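Peroxiredoxin (Mycobacterium tuberculosis, PDB 5EPF) reduces hydrogen peroxide and organic hydroperoxides to water and alcohols as a thiol-specific peroxidase, protecting the cell against oxidative stress. Local coordinates at residues Leu41-Ala46 / Thr104-Phe109; Cys52-Cys57 / Ser144-Ala149; Arg124-Ile129 / Asp137-Glu142. One frame throughout, in Å; residues are numbered along the deposited sequence.

Contact 1 (Leu41-Ala46 / Thr104-Phe109); sequences LFFYPA and TVAAQF
F43 and F109 carry this contact between strand 39-43 and helix 104-109. The aromatic pair comes first. The two rings sit 5.3 Å apart between centroids, with planes at 56°, so the rings meet obliquely. F43 brings the far end of its ring. Its CE2 lies over one face of the F109 ring, toward the rim, and F43 CZ is 3.8 Å from F109 CD2. F109 CD2 in turn stands at the edge of the F43 ring, near its plane. The two side chains cross at about a right angle.

The aliphatic contacts fill in around the rings. L41 reaches F109 through one methyl, with L41 CD2 3.6 Å from F109 CZ. CG of L41 is turned away from the backbone N (chi1 -177°), and this carries the branch toward the helix. V105 CG1 meets the edge of the F43 ring, 4.2 Å from F43 CZ. The ring also rests on the helix backbone, where F43 CE1 is 3.7 Å from A106 CA.

On the helix side, F109 N bonds to V105 O at 3.0 Å. The D100 carboxylate takes the N-H groups of V105 (OD1) and A106 (OD2) at the start of the helix. On the strand side, F43 and L41 pair with T125 and F127.

All five touching residues are buried, and no hydrogen bond crosses between the segments. Between these segments the helix is held against this face of the thioredoxin-fold sheet by apolar packing alone, which suggests that shape complementarity sets the fit.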
loop_
_atom_site.group_PDB
_atom_site.type_symbol
_atom_site.label_atom_id
_atom_site.label_comp_id
_atom_site.label_asym_id
_atom_site.label_seq_id
_atom_site.Cartn_x
_atom_site.Cartn_y
_atom_site.Cartn_z
ATOM N N LEU A 41 -0.256 1.821 3.344
ATOM C CA LEU A 41 -0.001 1.849 1.904
ATOM C C LEU A 41 1.080 0.810 1.626
ATOM O O LEU A 41 2.234 0.993 2.027
ATOM C CB LEU A 41 0.473 3.243 1.472
ATOM C CG LEU A 41 0.705 3.435 -0.029
ATOM C CD1 LEU A 41 -0.613 3.300 -0.812
ATOM C CD2 LEU A 41 1.376 4.787 -0.286
ATOM N N PHE A 42 0.706 -0.301 0.998
ATOM C CA PHE A 42 1.628 -1.414 0.825
ATOM C C PHE A 42 2.002 -1.556 -0.645
ATOM O O PHE A 42 1.155 -1.901 -1.480
ATOM C CB PHE A 42 1.157 -2.714 1.498
ATOM C CG PHE A 42 -0.066 -3.407 0.892
ATOM C CD1 PHE A 42 0.090 -4.473 0.004
ATOM C CD2 PHE A 42 -1.355 -3.080 1.299
ATOM C CE1 PHE A 42 -1.012 -5.151 -0.506
ATOM C CE2 PHE A 42 -2.472 -3.760 0.781
ATOM C CZ PHE A 42 -2.284 -4.800 -0.101
ATOM N N PHE A 43 3.272 -1.269 -0.953
ATOM C CA PHE A 43 3.814 -1.434 -2.298
ATOM C C PHE A 43 4.209 -2.896 -2.476
ATOM O O PHE A 43 4.967 -3.454 -1.670
ATOM C CB PHE A 43 5.080 -0.593 -2.461
ATOM C CG PHE A 43 4.845 0.875 -2.662
ATOM C CD1 PHE A 43 4.788 1.428 -3.934
ATOM C CD2 PHE A 43 4.738 1.716 -1.563
ATOM C CE1 PHE A 43 4.589 2.806 -4.103
ATOM C CE2 PHE A 43 4.565 3.080 -1.710
ATOM C CZ PHE A 43 4.487 3.629 -2.987
ATOM N N TYR A 44 3.743 -3.499 -3.562
ATOM C CA TYR A 44 4.126 -4.871 -3.869
ATOM C C TYR A 44 4.659 -4.957 -5.291
ATOM O O TYR A 44 4.218 -4.208 -6.171
ATOM C CB TYR A 44 2.966 -5.865 -3.668
ATOM C CG TYR A 44 1.680 -5.522 -4.405
ATOM C CD1 TYR A 44 1.482 -5.906 -5.732
ATOM C CD2 TYR A 44 0.646 -4.842 -3.754
ATOM C CE1 TYR A 44 0.284 -5.607 -6.395
ATOM C CE2 TYR A 44 -0.528 -4.539 -4.407
ATOM C CZ TYR A 44 -0.708 -4.930 -5.716
ATOM O OH TYR A 44 -1.890 -4.627 -6.333
ATOM N N PRO A 45 5.618 -5.856 -5.547
ATOM C CA PRO A 45 6.248 -5.862 -6.886
ATOM C C PRO A 45 5.300 -6.193 -8.026
ATOM O O PRO A 45 5.349 -5.545 -9.078
ATOM C CB PRO A 45 7.399 -6.882 -6.751
ATOM C CG PRO A 45 7.614 -7.079 -5.297
ATOM C CD PRO A 45 6.384 -6.642 -4.557
ATOM N N ALA A 46 4.457 -7.206 -7.859
ATOM C CA ALA A 46 3.736 -7.751 -9.002
ATOM C C ALA A 46 2.459 -8.421 -8.522
ATOM O O ALA A 46 2.505 -9.447 -7.832
ATOM C CB ALA A 46 4.607 -8.743 -9.776
ATOM N N THR A 104 5.686 6.971 -10.618
ATOM C CA THR A 104 5.860 8.313 -10.066
ATOM C C THR A 104 5.705 8.317 -8.549
ATOM O O THR A 104 6.502 8.937 -7.832
ATOM C CB THR A 104 4.837 9.253 -10.716
ATOM O OG1 THR A 104 5.050 9.253 -12.136
ATOM C CG2 THR A 104 4.965 10.678 -10.173
ATOM N N VAL A 105 4.698 7.615 -8.030
ATOM C CA VAL A 105 4.509 7.596 -6.589
ATOM C C VAL A 105 5.567 6.721 -5.931
ATOM O O VAL A 105 6.109 7.065 -4.874
ATOM C CB VAL A 105 3.058 7.207 -6.237
ATOM C CG1 VAL A 105 2.868 7.126 -4.729
ATOM C CG2 VAL A 105 2.076 8.227 -6.830
ATOM N N ALA A 106 5.926 5.607 -6.573
ATOM C CA ALA A 106 7.042 4.805 -6.073
ATOM C C ALA A 106 8.303 5.655 -5.925
ATOM O O ALA A 106 9.027 5.543 -4.927
ATOM C CB ALA A 106 7.288 3.625 -7.015
ATOM N N ALA A 107 8.591 6.502 -6.920
ATOM C CA ALA A 107 9.750 7.384 -6.836
ATOM C C ALA A 107 9.631 8.340 -5.655
ATOM O O ALA A 107 10.614 8.589 -4.945
ATOM C CB ALA A 107 9.923 8.156 -8.148
ATOM N N GLN A 108 8.429 8.877 -5.420
ATOM C CA GLN A 108 8.227 9.756 -4.274
ATOM C C GLN A 108 8.581 9.050 -2.969
ATOM O O GLN A 108 9.148 9.661 -2.061
ATOM C CB GLN A 108 6.778 10.240 -4.242
ATOM C CG GLN A 108 6.413 10.962 -2.968
ATOM C CD GLN A 108 4.914 11.128 -2.766
ATOM O OE1 GLN A 108 4.483 11.631 -1.736
ATOM N NE2 GLN A 108 4.120 10.691 -3.735
ATOM N N PHE A 109 8.259 7.759 -2.854
ATOM C CA PHE A 109 8.530 6.981 -1.651
ATOM C C PHE A 109 9.912 6.332 -1.651
ATOM O O PHE A 109 10.302 5.725 -0.640
ATOM C CB PHE A 109 7.439 5.923 -1.462
ATOM C CG PHE A 109 6.157 6.458 -0.873
ATOM C CD1 PHE A 109 5.905 6.323 0.495
ATOM C CD2 PHE A 109 5.212 7.107 -1.665
ATOM C CE1 PHE A 109 4.727 6.801 1.066
ATOM C CE2 PHE A 109 4.029 7.594 -1.110
ATOM C CZ PHE A 109 3.788 7.443 0.258
#

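Contact 2 (Cys52-Cys57 / Ser144-Ala149)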
loop_
_atom_site.group_PDB
_atom_site.type_symbol
_atom_site.label_atom_id
_atom_site.label_comp_id
_atom_site.label_asym_id
_atom_site.label_seq_id
_atom_site.Cartn_x
_atom_site.Cartn_y
_atom_site.Cartn_z
ATOM N N CYS A 52 3.081 -11.901 -3.394
ATOM C CA CYS A 52 2.193 -10.745 -3.318
ATOM C C CYS A 52 0.767 -11.179 -2.986
ATOM O O CYS A 52 0.062 -10.494 -2.241
ATOM C CB CYS A 52 2.284 -9.913 -4.607
ATOM S SG CYS A 52 3.953 -9.187 -4.951
ATOM N N THR A 53 0.323 -12.313 -3.533
ATOM C CA THR A 53 -0.980 -12.852 -3.158
ATOM C C THR A 53 -1.041 -13.159 -1.663
ATOM O O THR A 53 -2.018 -12.806 -0.988
ATOM C CB THR A 53 -1.264 -14.102 -3.990
ATOM O OG1 THR A 53 -1.291 -13.739 -5.373
ATOM C CG2 THR A 53 -2.586 -14.736 -3.588
ATOM N N LYS A 54 0.020 -13.761 -1.105
ATOM C CA LYS A 54 0.032 -14.027 0.333
ATOM C C LYS A 54 -0.070 -12.726 1.125
ATOM O O LYS A 54 -0.895 -12.603 2.037
ATOM C CB LYS A 54 1.303 -14.785 0.717
ATOM C CG LYS A 54 1.353 -15.188 2.186
ATOM C CD LYS A 54 2.575 -16.099 2.469
ATOM C CE LYS A 54 2.670 -16.519 3.936
ATOM N NZ LYS A 54 1.506 -17.355 4.368
ATOM N N GLU A 55 0.746 -11.729 0.768
ATOM C CA GLU A 55 0.750 -10.467 1.503
ATOM C C GLU A 55 -0.614 -9.785 1.440
ATOM O O GLU A 55 -1.160 -9.364 2.472
ATOM C CB GLU A 55 1.832 -9.547 0.929
ATOM C CG GLU A 55 1.876 -8.226 1.665
ATOM C CD GLU A 55 2.785 -7.182 1.069
ATOM O OE1 GLU A 55 3.421 -7.404 0.023
ATOM O OE2 GLU A 55 2.848 -6.077 1.670
ATOM N N ALA A 56 -1.182 -9.682 0.233
ATOM C CA ALA A 56 -2.423 -8.945 0.045
ATOM C C ALA A 56 -3.617 -9.707 0.609
ATOM O O ALA A 56 -4.561 -9.087 1.111
ATOM C CB ALA A 56 -2.605 -8.639 -1.442
ATOM N N CYS A 57 -3.601 -11.041 0.542
ATOM C CA CYS A 57 -4.673 -11.809 1.166
ATOM C C CYS A 57 -4.618 -11.725 2.687
ATOM O O CYS A 57 -5.661 -11.815 3.347
ATOM C CB CYS A 57 -4.634 -13.264 0.699
ATOM S SG CYS A 57 -5.220 -13.482 -1.001
ATOM N N SER A 144 8.878 -10.860 6.341
ATOM C CA SER A 144 7.968 -11.880 5.826
ATOM C C SER A 144 6.726 -11.236 5.204
ATOM O O SER A 144 6.404 -10.065 5.442
ATOM C CB SER A 144 7.540 -12.826 6.948
ATOM O OG SER A 144 6.559 -12.176 7.743
ATOM N N MET A 145 6.002 -12.021 4.402
ATOM C CA MET A 145 4.817 -11.480 3.742
ATOM C C MET A 145 3.751 -11.058 4.748
ATOM O O MET A 145 3.091 -10.025 4.564
ATOM C CB MET A 145 4.243 -12.504 2.758
ATOM C CG MET A 145 5.181 -12.886 1.611
ATOM S SD MET A 145 5.803 -11.498 0.624
ATOM C CE MET A 145 7.381 -11.155 1.406
ATOM N N ASP A 146 3.563 -11.840 5.816
ATOM C CA ASP A 146 2.541 -11.512 6.811
ATOM C C ASP A 146 2.952 -10.319 7.658
ATOM O O ASP A 146 2.084 -9.596 8.168
ATOM C CB ASP A 146 2.245 -12.690 7.750
ATOM C CG ASP A 146 1.445 -13.805 7.092
ATOM O OD1 ASP A 146 0.920 -13.634 5.985
ATOM O OD2 ASP A 146 1.342 -14.881 7.725
ATOM N N ALA A 147 4.264 -10.094 7.812
ATOM C CA ALA A 147 4.756 -9.046 8.705
ATOM C C ALA A 147 4.303 -7.663 8.258
ATOM O O ALA A 147 4.188 -6.752 9.079
ATOM C CB ALA A 147 6.282 -9.091 8.794
ATOM N N HIS A 148 4.054 -7.468 6.966
ATOM C CA HIS A 148 3.585 -6.163 6.506
ATOM C C HIS A 148 2.287 -5.765 7.198
ATOM O O HIS A 148 2.217 -4.709 7.836
ATOM C CB HIS A 148 3.479 -6.162 4.985
ATOM C CG HIS A 148 4.812 -6.179 4.329
ATOM N ND1 HIS A 148 5.494 -5.022 3.997
ATOM C CD2 HIS A 148 5.633 -7.210 4.013
ATOM C CE1 HIS A 148 6.660 -5.347 3.467
ATOM N NE2 HIS A 148 6.773 -6.667 3.479
ATOM N N ALA A 149 1.275 -6.626 7.153
ATOM C CA ALA A 149 0.035 -6.295 7.841
ATOM C C ALA A 149 0.188 -6.427 9.354
ATOM O O ALA A 149 -0.361 -5.614 10.103
ATOM C CB ALA A 149 -1.127 -7.136 7.328
HETATM O O HOH W 1 -0.658 -15.641 5.172
HETATM O O HOH W 2 0.693 -8.847 5.148
#
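E55 and H148 meet where two helices of the thioredoxin fold pack side by side. Helix 50-61 carries the peroxidatic C52, and helix 145-158 runs beside it, with the short axes 8.1 Å apart at 27°. E55 OE2 lies over one face of the H148 ring, 3.3 Å from H148 CG. The carboxylate and ring planes are 37° apart. An extended chain, with CG opposite the backbone N (chi1 -180°), carries the carboxylate out to the H148 ring. On the way, E55 CG passes 3.6 Å from M145 O.

K54 lies across M145, its CD 4.0 Å from M145 CB. Its ammonium group then approaches D146, but K54 NZ and D146 OD1 stay 4.1 Å apart, too far for a salt bridge. Water 1 spans the gap, accepting from K54 NZ and donating to D146 OD1.

The next shell fixes the polar ends. E55 OE1 forms a salt bridge with R124, whose side chain also touches C52. H148 ND1 is hydrogen-bonded to T126 OG1, which would limit rotation of the ring. E55 thus links the active-site helix to R124.

Water 2 lies between the helices and accepts from A149 N. S144 is the N-cap of helix 145-158, and its OG accepts from A147 N at 3.1 Å.

Contact 3 (Arg124-Ile129 / Asp137-Glu142)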
loop_
_atom_site.group_PDB
_atom_site.type_symbol
_atom_site.label_atom_id
_atom_site.label_comp_id
_atom_site.label_asym_id
_atom_site.label_seq_id
_atom_site.Cartn_x
_atom_site.Cartn_y
_atom_site.Cartn_z
ATOM N N ARG A 124 9.354 -4.140 -2.451
ATOM C CA ARG A 124 8.241 -4.423 -1.538
ATOM C C ARG A 124 8.407 -3.673 -0.216
ATOM O O ARG A 124 9.331 -3.957 0.547
ATOM C CB ARG A 124 8.151 -5.927 -1.266
ATOM C CG ARG A 124 6.929 -6.314 -0.450
ATOM C CD ARG A 124 6.826 -7.806 -0.074
ATOM N NE ARG A 124 7.050 -8.726 -1.194
ATOM C CZ ARG A 124 6.114 -9.180 -2.029
ATOM N NH1 ARG A 124 4.843 -8.813 -1.896
ATOM N NH2 ARG A 124 6.444 -10.020 -3.010
ATOM N N THR A 125 7.518 -2.727 0.073
ATOM C CA THR A 125 7.683 -1.817 1.201
ATOM C C THR A 125 6.309 -1.327 1.615
ATOM O O THR A 125 5.495 -0.995 0.751
ATOM C CB THR A 125 8.526 -0.591 0.801
ATOM O OG1 THR A 125 9.631 -0.983 -0.028
ATOM C CG2 THR A 125 9.047 0.131 2.009
ATOM N N THR A 126 6.063 -1.259 2.924
ATOM C CA THR A 126 4.793 -0.776 3.454
ATOM C C THR A 126 5.003 0.453 4.317
ATOM O O THR A 126 5.897 0.477 5.176
ATOM C CB THR A 126 4.105 -1.881 4.249
ATOM O OG1 THR A 126 3.884 -2.995 3.372
ATOM C CG2 THR A 126 2.788 -1.424 4.854
ATOM N N PHE A 127 4.155 1.458 4.104
ATOM C CA PHE A 127 4.201 2.705 4.864
ATOM C C PHE A 127 2.894 2.865 5.623
ATOM O O PHE A 127 1.817 2.865 5.014
ATOM C CB PHE A 127 4.407 3.887 3.911
ATOM C CG PHE A 127 5.696 3.793 3.139
ATOM C CD1 PHE A 127 6.874 4.329 3.637
ATOM C CD2 PHE A 127 5.741 3.112 1.924
ATOM C CE1 PHE A 127 8.074 4.207 2.959
ATOM C CE2 PHE A 127 6.949 2.984 1.219
ATOM C CZ PHE A 127 8.104 3.542 1.748
ATOM N N VAL A 128 2.978 3.023 6.941
ATOM C CA VAL A 128 1.800 3.370 7.735
ATOM C C VAL A 128 1.765 4.892 7.822
ATOM O O VAL A 128 2.702 5.508 8.348
ATOM C CB VAL A 128 1.862 2.734 9.133
ATOM C CG1 VAL A 128 0.614 3.075 9.925
ATOM C CG2 VAL A 128 2.076 1.234 9.050
ATOM N N ILE A 129 0.720 5.503 7.263
ATOM C CA ILE A 129 0.642 6.953 7.080
ATOM C C ILE A 129 -0.495 7.508 7.932
ATOM O O ILE A 129 -1.648 7.088 7.789
ATOM C CB ILE A 129 0.427 7.308 5.599
ATOM C CG1 ILE A 129 1.517 6.663 4.713
ATOM C CG2 ILE A 129 0.339 8.849 5.420
ATOM C CD1 ILE A 129 1.236 6.754 3.217
ATOM N N ASP A 137 5.312 4.171 10.477
ATOM C CA ASP A 137 6.096 2.937 10.464
ATOM C C ASP A 137 6.408 2.598 9.016
ATOM O O ASP A 137 5.683 3.006 8.111
ATOM C CB ASP A 137 5.314 1.789 11.132
ATOM C CG ASP A 137 6.195 0.632 11.597
ATOM O OD1 ASP A 137 7.436 0.721 11.555
ATOM O OD2 ASP A 137 5.603 -0.383 12.010
ATOM N N VAL A 138 7.503 1.872 8.814
ATOM C CA VAL A 138 7.915 1.349 7.514
ATOM C C VAL A 138 8.292 -0.115 7.691
ATOM O O VAL A 138 9.082 -0.448 8.584
ATOM C CB VAL A 138 9.101 2.129 6.911
ATOM C CG1 VAL A 138 9.453 1.576 5.528
ATOM C CG2 VAL A 138 8.795 3.629 6.837
ATOM N N ILE A 139 7.721 -0.986 6.857
ATOM C CA ILE A 139 8.093 -2.397 6.802
ATOM C C ILE A 139 8.776 -2.634 5.463
ATOM O O ILE A 139 8.160 -2.457 4.406
ATOM C CB ILE A 139 6.890 -3.340 7.005
ATOM C CG1 ILE A 139 6.084 -2.993 8.271
ATOM C CG2 ILE A 139 7.392 -4.799 7.038
ATOM C CD1 ILE A 139 4.888 -2.026 8.046
ATOM N N SER A 140 10.053 -3.022 5.497
ATOM C CA SER A 140 10.843 -3.100 4.275
ATOM C C SER A 140 10.856 -4.510 3.667
ATOM O O SER A 140 10.236 -5.451 4.173
ATOM C CB SER A 140 12.239 -2.543 4.527
ATOM O OG SER A 140 12.777 -3.076 5.717
ATOM N N SER A 141 11.645 -4.662 2.595
ATOM C CA SER A 141 11.494 -5.800 1.690
ATOM C C SER A 141 12.004 -7.107 2.277
ATOM O O SER A 141 11.648 -8.169 1.763
ATOM C CB SER A 141 12.151 -5.510 0.336
ATOM O OG SER A 141 13.537 -5.415 0.495
ATOM N N GLU A 142 12.797 -7.071 3.345
ATOM C CA GLU A 142 13.340 -8.306 3.892
ATOM C C GLU A 142 12.392 -8.986 4.872
ATOM O O GLU A 142 12.672 -10.106 5.299
ATOM C CB GLU A 142 14.702 -8.050 4.546
ATOM C CG GLU A 142 14.641 -7.406 5.909
ATOM C CD GLU A 142 14.562 -5.893 5.896
ATOM O OE1 GLU A 142 14.102 -5.292 4.902
ATOM O OE2 GLU A 142 14.990 -5.291 6.905
HETATM O O HOH W 3 10.393 -8.845 -0.645
HETATM O O HOH W 4 11.922 -2.066 1.285
#
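T126 and I139 lie side by side and point the same way from two antiparallel strands. They form a hydrogen-bonded pair. T126 N donates to I139 O at 2.8 Å, and I139 N donates back to T126 O at 2.9 Å. Both donors lie in the carbonyl planes. I139 CD1 packs 3.9 Å from T126 CG2. The torsions divide the two branches of T126: OG1 stands beside the backbone N (chi1 -60°) and bonds to H148, while CG2 is left to pack on I139.

F127 and V138 form the next pair, non-hydrogen-bonded, with side chains on the other face of the sheet. They too run alongside each other. V138 CG2 touches F127 CD1 at 3.8 Å, and V138 CG1 lies near F127 CE1. V138 CG1 also meets the methyl of T125, at 3.8 Å from T125 CG2. F127 continues to the F109 ring on this face.

V128 and D137 meet at an angle, back on the face of T126 and I139. V128 CG2 is 3.9 Å from D137 CB. The carboxylate of D137 turns to T155, and D137 N, buried here, has no partner in the model.

Toward the R124 and S141 ends of the segments, waters join the chains. T125 OG1 is hydrogen-bonded to K123 O and also accepts from water 4, which accepts weakly from S141 N. R124, paired with E55, bonds only weakly through NE to water 3, which donates to S141 O.

The pairing is that of the antiparallel beta hairpin, strands 125-129 and 135-139, at one edge of the central thioredoxin-fold sheet, with R124 leading from it toward the active site.

In the fold
The contacts are built on the central mixed sheet: contact 3 is part of it, contact 1 packs a helix on one face, and contact 2 lies over the other. Contacts 1 and 3 lie 10 Å apart between centres and share that sheet, because strands 39-43 and 125-129 are neighbours in it. Contact 2 is 15 Å from contact 1 and 11 Å from contact 3. Along the chain, contact 1 closes before contact 3 opens, contacts 1 and 2 alternate, and contact 3 falls between the two segments of contact 2. Segment 41-46, through P45, and R124 of contact 3 come close to C52 on helix 50-61, while helix 104-109 is on the far face.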